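Side-chain contacts in GCN5-related N-acetyltransferase (Exiguobacterium sibiricum 255-15, PDB 3GY9), which binds coenzyme A and probably transfers an acyl group from it to an acceptor, although its actual substrate and biological role remain unknown: residues 18-23 with 62-67; 33-38 with 42-47; 68-73 with 111-116. All blocks are in the same frame, centred on the assembly; numbering follows the deposited sequence.

Overall arrangement
The three contacts lie within one GNAT-type domain, built on a mixed beta sheet, and all involve strand 61-69 or its helical cover. Contact 1 sets helix 18-26 on the early part of that strand. Contact 2, nested in the chain between the two halves of contact 1, joins the end of helix 31-37 to the loop after it; its centre is about 13 Å from that of contact 1, and M35 touches C64. Contact 3 follows in sequence, its centre about 20 Å from contact 1 and 15 Å from contact 2; F44 of contact 2 touches M68 of contact 3. Contacts 1 and 3 lie on opposite sides of the chain's centre, joined by strand 61-69 of the sheet that carries the coenzyme A site.

Contact 1: residues 18-23 with 62-67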
# COMPACT_ATOMS: atom_id res chain seq x y z
N LEU A 18 12.45 -4.42 -11.62
CA LEU A 18 13.49 -3.43 -11.92
C LEU A 18 12.95 -2.04 -12.28
O LEU A 18 13.49 -1.04 -11.81
CB LEU A 18 14.48 -3.92 -12.96
CG LEU A 18 15.46 -4.93 -12.40
CD1 LEU A 18 16.38 -5.38 -13.52
CD2 LEU A 18 16.27 -4.36 -11.22
N PRO A 19 11.92 -1.97 -13.15
CA PRO A 19 11.40 -0.62 -13.43
C PRO A 19 10.92 0.14 -12.20
O PRO A 19 11.25 1.32 -12.02
CB PRO A 19 10.27 -0.88 -14.41
CG PRO A 19 10.61 -2.18 -15.05
CD PRO A 19 11.31 -3.00 -14.01
N LEU A 20 10.18 -0.54 -11.33
CA LEU A 20 9.67 0.06 -10.09
C LEU A 20 10.82 0.48 -9.17
O LEU A 20 10.80 1.57 -8.56
CB LEU A 20 8.72 -0.92 -9.38
CG LEU A 20 7.51 -0.33 -8.68
CD1 LEU A 20 6.60 0.39 -9.63
CD2 LEU A 20 6.77 -1.44 -7.97
N LEU A 21 11.84 -0.37 -9.08
CA LEU A 21 13.03 -0.06 -8.28
C LEU A 21 13.76 1.16 -8.82
O LEU A 21 14.19 2.04 -8.06
CB LEU A 21 13.99 -1.25 -8.26
CG LEU A 21 13.60 -2.38 -7.33
CD1 LEU A 21 14.37 -3.67 -7.64
CD2 LEU A 21 13.87 -1.96 -5.89
N ALA A 22 13.90 1.22 -10.14
CA ALA A 22 14.64 2.30 -10.78
C ALA A 22 13.96 3.64 -10.63
O ALA A 22 14.59 4.64 -10.26
CB ALA A 22 14.87 2.00 -12.26
N LYS A 23 12.67 3.69 -10.95
CA LYS A 23 11.94 4.93 -10.88
C LYS A 23 11.81 5.46 -9.46
O LYS A 23 11.93 6.67 -9.23
CB LYS A 23 10.56 4.82 -11.56
CG LYS A 23 10.65 4.59 -13.05
CD LYS A 23 11.20 5.82 -13.77
CE LYS A 23 11.21 5.65 -15.29
N LEU A 62 2.85 -1.88 -12.54
CA LEU A 62 2.70 -0.42 -12.53
C LEU A 62 2.69 0.20 -11.12
O LEU A 62 2.85 1.41 -10.98
CB LEU A 62 1.42 -0.00 -13.25
CG LEU A 62 1.25 -0.43 -14.71
CD1 LEU A 62 -0.05 0.08 -15.24
CD2 LEU A 62 2.40 0.04 -15.57
N ALA A 63 2.48 -0.64 -10.10
CA ALA A 63 2.37 -0.18 -8.72
C ALA A 63 2.46 -1.35 -7.77
O ALA A 63 2.23 -2.50 -8.15
CB ALA A 63 1.06 0.52 -8.50
N CYS A 64 2.79 -1.03 -6.53
CA CYS A 64 2.71 -2.00 -5.46
C CYS A 64 2.16 -1.34 -4.21
O CYS A 64 2.17 -0.12 -4.11
CB CYS A 64 4.10 -2.60 -5.18
SG CYS A 64 5.36 -1.43 -4.65
N GLY A 65 1.71 -2.17 -3.27
CA GLY A 65 1.27 -1.66 -1.97
C GLY A 65 0.58 -2.75 -1.19
O GLY A 65 -0.06 -3.62 -1.75
N GLY A 66 0.68 -2.67 0.13
CA GLY A 66 0.10 -3.71 0.95
C GLY A 66 -0.08 -3.27 2.36
O GLY A 66 -0.14 -2.09 2.66
N TYR A 67 -0.20 -4.26 3.24
CA TYR A 67 -0.42 -3.99 4.66
C TYR A 67 0.13 -5.13 5.51
O TYR A 67 0.32 -6.25 5.04
CB TYR A 67 -1.92 -3.80 4.94
CG TYR A 67 -2.71 -5.07 4.81
CD1 TYR A 67 -3.26 -5.46 3.58
CD2 TYR A 67 -2.91 -5.90 5.90
CE1 TYR A 67 -3.98 -6.65 3.45
CE2 TYR A 67 -3.62 -7.10 5.78
CZ TYR A 67 -4.15 -7.46 4.55
OH TYR A 67 -4.85 -8.66 4.46
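Helix 18-23 passes over strand 62-67 nearly at a right angle (-81°), with the short axes 9.2 Å apart at their closest and the backbones nearest between L20 and L62, whose CA atoms are 7.4 Å apart. A single helix residue, L20, bridges this gap, and its two methyl branches divide the work. CD2 lies 3.6 Å from SG of C64, while CD1 hangs beside the strand backbone, 4.1 Å from O of L62. The chi1 of L20, -143°, falls away from a staggered value and places the two branches at these partners. On the strand, chi1 of C64 (61°) sets SG between the backbone N and the carbonyl carbon, and CB of this residue is directed at the helix. Cysteine suits the place: it is small enough to sit under a crossing helix, yet its sulfur is apolar enough to meet a leucine methyl. CB of A63, next to C64, points away from the helix; this methyl touches I93 of helix 93-105 and V84, a residue that binds coenzyme A, and is about 7 Å from the bound cofactor. Helix 18-26 therefore covers one face of the sheet and helix 93-105 the other, as in GNAT folds. Beside this crossing, L20 also rests on Y83 and L85, and L21 packs on V32 and L36 of helix 31-37.

Contact 2: residues 33-38 with 42-47. With SO4 (sulfate ion), chain F; SO4 (sulfate ion), chain D; SO4 (sulfate ion), chain E.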
# COMPACT_ATOMS: atom_id res chain seq x y z
N GLU A 33 12.61 -0.56 -2.68
CA GLU A 33 13.85 -1.25 -2.36
C GLU A 33 13.78 -1.93 -0.99
O GLU A 33 14.19 -3.08 -0.85
CB GLU A 33 15.00 -0.25 -2.35
CG GLU A 33 16.36 -0.87 -2.27
CD GLU A 33 17.42 0.08 -2.80
OE1 GLU A 33 17.53 1.19 -2.25
OE2 GLU A 33 18.11 -0.27 -3.79
N ARG A 34 13.27 -1.23 0.02
CA ARG A 34 13.17 -1.78 1.36
C ARG A 34 12.27 -3.00 1.37
O ARG A 34 12.61 -4.05 1.95
CB ARG A 34 12.63 -0.73 2.34
CG ARG A 34 13.63 0.33 2.73
CD ARG A 34 13.20 1.07 4.02
NE ARG A 34 12.40 2.28 3.80
CZ ARG A 34 11.07 2.34 3.66
NH1 ARG A 34 10.30 1.25 3.70
NH2 ARG A 34 10.50 3.52 3.48
N MSE A 35 11.12 -2.89 0.72
CA MSE A 35 10.15 -3.97 0.66
C MSE A 35 10.80 -5.22 0.08
O MSE A 35 10.68 -6.33 0.61
CB MSE A 35 8.95 -3.55 -0.21
CG MSE A 35 7.74 -4.46 -0.11
SE MSE A 35 7.71 -5.83 -1.47
CE MSE A 35 7.07 -4.75 -2.91
N LEU A 36 11.48 -5.05 -1.04
CA LEU A 36 12.01 -6.23 -1.75
C LEU A 36 13.24 -6.78 -1.10
O LEU A 36 13.40 -8.04 -0.98
CB LEU A 36 12.27 -5.88 -3.20
CG LEU A 36 10.99 -5.56 -3.98
CD1 LEU A 36 11.35 -4.93 -5.32
CD2 LEU A 36 10.12 -6.78 -4.22
N ARG A 37 14.12 -5.90 -0.61
CA ARG A 37 15.31 -6.38 0.10
C ARG A 37 14.96 -7.13 1.38
O ARG A 37 15.61 -8.11 1.67
CB ARG A 37 16.29 -5.25 0.40
CG ARG A 37 16.95 -4.70 -0.85
CD ARG A 37 17.91 -3.56 -0.51
NE ARG A 37 18.67 -3.16 -1.69
CZ ARG A 37 19.54 -2.15 -1.73
NH1 ARG A 37 19.77 -1.42 -0.66
NH2 ARG A 37 20.16 -1.88 -2.87
N ASN A 38 13.92 -6.71 2.08
CA ASN A 38 13.57 -7.29 3.39
C ASN A 38 12.51 -8.40 3.29
O ASN A 38 11.98 -8.84 4.31
CB ASN A 38 13.10 -6.17 4.33
CG ASN A 38 14.21 -5.19 4.66
OD1 ASN A 38 15.38 -5.57 4.69
ND2 ASN A 38 13.86 -3.92 4.88
N GLU A 42 10.01 -9.84 6.23
CA GLU A 42 8.66 -9.30 6.13
C GLU A 42 8.17 -9.70 4.76
O GLU A 42 8.38 -9.00 3.78
CB GLU A 42 8.65 -7.79 6.37
CG GLU A 42 9.01 -7.44 7.80
CD GLU A 42 8.96 -5.96 8.14
OE1 GLU A 42 9.09 -5.11 7.24
OE2 GLU A 42 8.85 -5.65 9.34
N SER A 43 7.57 -10.88 4.71
CA SER A 43 7.21 -11.55 3.47
C SER A 43 5.82 -11.18 2.97
O SER A 43 5.49 -11.48 1.82
CB SER A 43 7.25 -13.07 3.69
OG SER A 43 6.17 -13.50 4.50
N PHE A 44 5.01 -10.58 3.83
CA PHE A 44 3.60 -10.29 3.50
C PHE A 44 2.82 -11.56 3.10
O PHE A 44 1.82 -11.45 2.37
CB PHE A 44 3.54 -9.20 2.40
CG PHE A 44 4.08 -7.88 2.87
CD1 PHE A 44 3.27 -6.96 3.51
CD2 PHE A 44 5.43 -7.58 2.72
CE1 PHE A 44 3.79 -5.76 3.99
CE2 PHE A 44 5.94 -6.38 3.21
CZ PHE A 44 5.13 -5.48 3.83
N GLN A 45 3.24 -12.72 3.58
CA GLN A 45 2.60 -13.99 3.26
C GLN A 45 1.80 -14.54 4.45
O GLN A 45 1.06 -15.51 4.28
CB GLN A 45 3.62 -15.05 2.85
CG GLN A 45 4.45 -14.70 1.62
CD GLN A 45 3.59 -14.31 0.42
OE1 GLN A 45 2.78 -15.11 -0.05
NE2 GLN A 45 3.76 -13.10 -0.06
N GLU A 46 1.98 -14.00 5.65
CA GLU A 46 1.36 -14.59 6.82
C GLU A 46 -0.04 -14.04 7.01
O GLU A 46 -0.48 -13.10 6.32
CB GLU A 46 2.23 -14.31 8.05
CG GLU A 46 3.66 -14.83 7.94
CD GLU A 46 3.76 -16.34 7.77
OE1 GLU A 46 2.85 -17.06 8.23
OE2 GLU A 46 4.75 -16.81 7.16
N ASP A 47 -0.77 -14.63 7.96
CA ASP A 47 -2.05 -14.07 8.33
C ASP A 47 -1.87 -12.62 8.72
O ASP A 47 -0.90 -12.27 9.40
CB ASP A 47 -2.66 -14.82 9.51
CG ASP A 47 -3.07 -16.24 9.16
OD1 ASP A 47 -3.24 -16.55 7.96
OD2 ASP A 47 -3.24 -17.03 10.10
S SO4 F . 11.51 -1.98 6.18
O1 SO4 F . 11.09 -0.70 5.62
O2 SO4 F . 11.36 -2.99 5.14
O3 SO4 F . 10.72 -2.25 7.39
O4 SO4 F . 12.92 -1.91 6.54
S SO4 D . 11.17 6.24 1.43
O1 SO4 D . 12.22 7.22 1.16
O2 SO4 D . 10.39 5.96 0.23
O3 SO4 D . 10.30 6.74 2.50
O4 SO4 D . 11.82 5.01 1.88
S SO4 E . 6.25 2.19 4.76
O1 SO4 E . 5.96 2.34 3.33
O2 SO4 E . 7.61 1.70 4.96
O3 SO4 E . 5.30 1.29 5.37
O4 SO4 E . 6.11 3.49 5.42
O HOH W 1 9.54 -6.59 3.05
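NH1 of R34 is held by two sulfates, bonding O2 of the chain E ion at 3.0 Å and, weakly, O1 of the chain F ion, which lies between N38 and E42. A bend at chi3 (-92°) brings the guanidinium there, and NH2 makes a weak bond to O4 of the chain D ion. In one of its two conformers, and so less surely, N38 donates from ND2 to O2 of the chain F sulfate at 2.7 Å. R80, H81 and Q30 supply further bonds to these ions, which probably come from the crystallisation liquor. The carboxylate of E42 runs out on an extended chain to a salt bridge with R80. N38 is where the chain leaves helix 31-37, and its backbone O accepts from N of E42 at 2.9 Å, almost straight (177° at the hydrogen). S43 then forms an ST turn: its OG accepts from N of Q45, while NE2 of Q45 bonds back to O of S43, and F44 between them takes a left-handed backbone conformation. One turn back in the helix, O of M35 is 2.7 Å from water 1, which also lies 2.8 Å from O of E42. M35, deposited as selenomethionine, in one of its two conformers brings CG obliquely to CE2 of F44 at 4.2 Å. The flat apolar ring also meets M51 and M68 of the strands, which suits an aromatic.

Contact 3: residues 68-73 with 111-116; sequences MKQSGQ and RLVLYS
From CB outward, the side chain of Q70 is directed at V113 and crosses it at about a right angle. CG lies anti to the backbone N (chi1 171°) and comes 4.2 Å from CG2 of V113; the chain then bends at chi2 (64°), which keeps CD close to the same methyl. At the tip, OE1 sits 3.4 Å from CG2 of V113 and accepts a hydrogen bond from NH1 of R78, while NE2 turns back to its own turn and donates to O of S71 at 3.1 Å, in the carbonyl plane and on a lone pair. Glutamine suits this buried spot because its CG and the side of its amide lie against CG2 of V113, while the polar atoms of the amide bond elsewhere. The segments are not neighbours in the sheet: strand 76-84 runs between 61-69 and 111-114, and its T76 touches both Q70 and V113. Q70 also opens the type II turn to Q73 that leads from 61-69 into 76-84, with G72 at the position of positive phi (76°), where glycine is favoured. Further out, OE1 of Q73 approaches CG1 of V113 at 4.4 Å and is joined by water 2 to NH1 of R111. Replacing Q70 by a leucine removes the whole amide and would probably leave O of S71 without this donor and NH1 of R78 without this acceptor, and the turn less firmly tied. The methyls of V113 offer no donor or acceptor, so its contact with Q70 is purely van der Waals, and the amide bonds R78 and S71 instead.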
# COMPACT_ATOMS: atom_id res chain seq x y z
N MSE A 68 0.39 -4.80 6.76
CA MSE A 68 0.78 -5.77 7.75
C MSE A 68 0.52 -5.19 9.14
O MSE A 68 0.01 -4.09 9.28
CB MSE A 68 2.25 -6.17 7.57
CG MSE A 68 3.25 -5.05 7.77
SE MSE A 68 5.10 -5.62 7.64
CE MSE A 68 5.23 -6.43 9.37
N LYS A 69 0.84 -5.96 10.18
CA LYS A 69 0.60 -5.50 11.52
C LYS A 69 1.46 -4.29 11.85
O LYS A 69 2.65 -4.27 11.53
CB LYS A 69 0.88 -6.64 12.50
CG LYS A 69 0.47 -6.31 13.91
CD LYS A 69 0.81 -7.42 14.90
CE LYS A 69 0.60 -6.96 16.34
NZ LYS A 69 1.44 -5.76 16.67
N GLN A 70 0.87 -3.30 12.51
CA GLN A 70 1.62 -2.16 13.05
C GLN A 70 2.25 -2.60 14.35
O GLN A 70 1.57 -3.02 15.26
CB GLN A 70 0.71 -0.97 13.29
CG GLN A 70 1.36 0.19 14.07
CD GLN A 70 2.50 0.83 13.33
OE1 GLN A 70 2.40 1.15 12.15
NE2 GLN A 70 3.62 1.01 14.02
N SER A 71 3.57 -2.51 14.42
CA SER A 71 4.29 -2.91 15.62
C SER A 71 3.93 -2.00 16.77
O SER A 71 3.75 -0.79 16.60
CB SER A 71 5.79 -2.87 15.38
OG SER A 71 6.20 -1.56 15.01
N GLY A 72 3.79 -2.60 17.95
CA GLY A 72 3.61 -1.84 19.18
C GLY A 72 2.23 -1.24 19.41
O GLY A 72 1.99 -0.65 20.46
N GLN A 73 1.34 -1.38 18.43
CA GLN A 73 -0.06 -0.96 18.57
C GLN A 73 -0.94 -2.19 18.40
O GLN A 73 -0.65 -3.07 17.59
CB GLN A 73 -0.41 0.11 17.54
CG GLN A 73 0.29 1.44 17.77
CD GLN A 73 0.06 2.44 16.64
OE1 GLN A 73 -1.06 2.60 16.16
NE2 GLN A 73 1.13 3.13 16.23
N ARG A 111 -8.11 -0.47 13.04
CA ARG A 111 -7.55 0.82 12.68
C ARG A 111 -6.45 0.60 11.67
O ARG A 111 -5.72 -0.38 11.79
CB ARG A 111 -6.96 1.49 13.91
CG ARG A 111 -6.33 2.84 13.64
CD ARG A 111 -5.92 3.54 14.94
NE ARG A 111 -7.07 4.04 15.68
CZ ARG A 111 -7.43 3.64 16.91
NH1 ARG A 111 -6.71 2.75 17.60
NH2 ARG A 111 -8.51 4.18 17.48
N LEU A 112 -6.33 1.47 10.67
CA LEU A 112 -5.20 1.44 9.73
C LEU A 112 -4.44 2.74 9.78
O LEU A 112 -5.05 3.81 9.86
CB LEU A 112 -5.66 1.20 8.30
CG LEU A 112 -6.40 -0.11 8.07
CD1 LEU A 112 -6.87 -0.18 6.63
CD2 LEU A 112 -5.53 -1.33 8.40
N VAL A 113 -3.11 2.63 9.76
CA VAL A 113 -2.24 3.79 9.82
C VAL A 113 -1.20 3.72 8.72
O VAL A 113 -0.94 2.66 8.18
CB VAL A 113 -1.54 3.90 11.19
CG1 VAL A 113 -2.59 3.94 12.31
CG2 VAL A 113 -0.53 2.79 11.42
N LEU A 114 -0.60 4.86 8.42
CA LEU A 114 0.45 4.91 7.40
C LEU A 114 1.28 6.17 7.59
O LEU A 114 0.87 7.11 8.29
CB LEU A 114 -0.12 4.84 5.98
CG LEU A 114 -1.08 5.97 5.57
CD1 LEU A 114 -0.35 7.14 4.91
CD2 LEU A 114 -2.18 5.45 4.65
N TYR A 115 2.45 6.17 6.95
CA TYR A 115 3.33 7.32 6.93
C TYR A 115 3.54 7.76 5.49
O TYR A 115 4.16 7.05 4.71
CB TYR A 115 4.67 6.97 7.58
CG TYR A 115 5.58 8.16 7.74
CD1 TYR A 115 6.42 8.56 6.71
CD2 TYR A 115 5.58 8.90 8.91
CE1 TYR A 115 7.25 9.65 6.85
CE2 TYR A 115 6.42 10.00 9.06
CZ TYR A 115 7.24 10.37 8.02
OH TYR A 115 8.07 11.45 8.16
N SER A 116 3.01 8.94 5.14
CA SER A 116 3.22 9.51 3.82
C SER A 116 3.49 11.00 3.94
O SER A 116 2.60 11.75 4.35
CB SER A 116 2.01 9.30 2.93
OG SER A 116 2.25 9.84 1.63
O HOH W 2 -3.54 2.34 17.25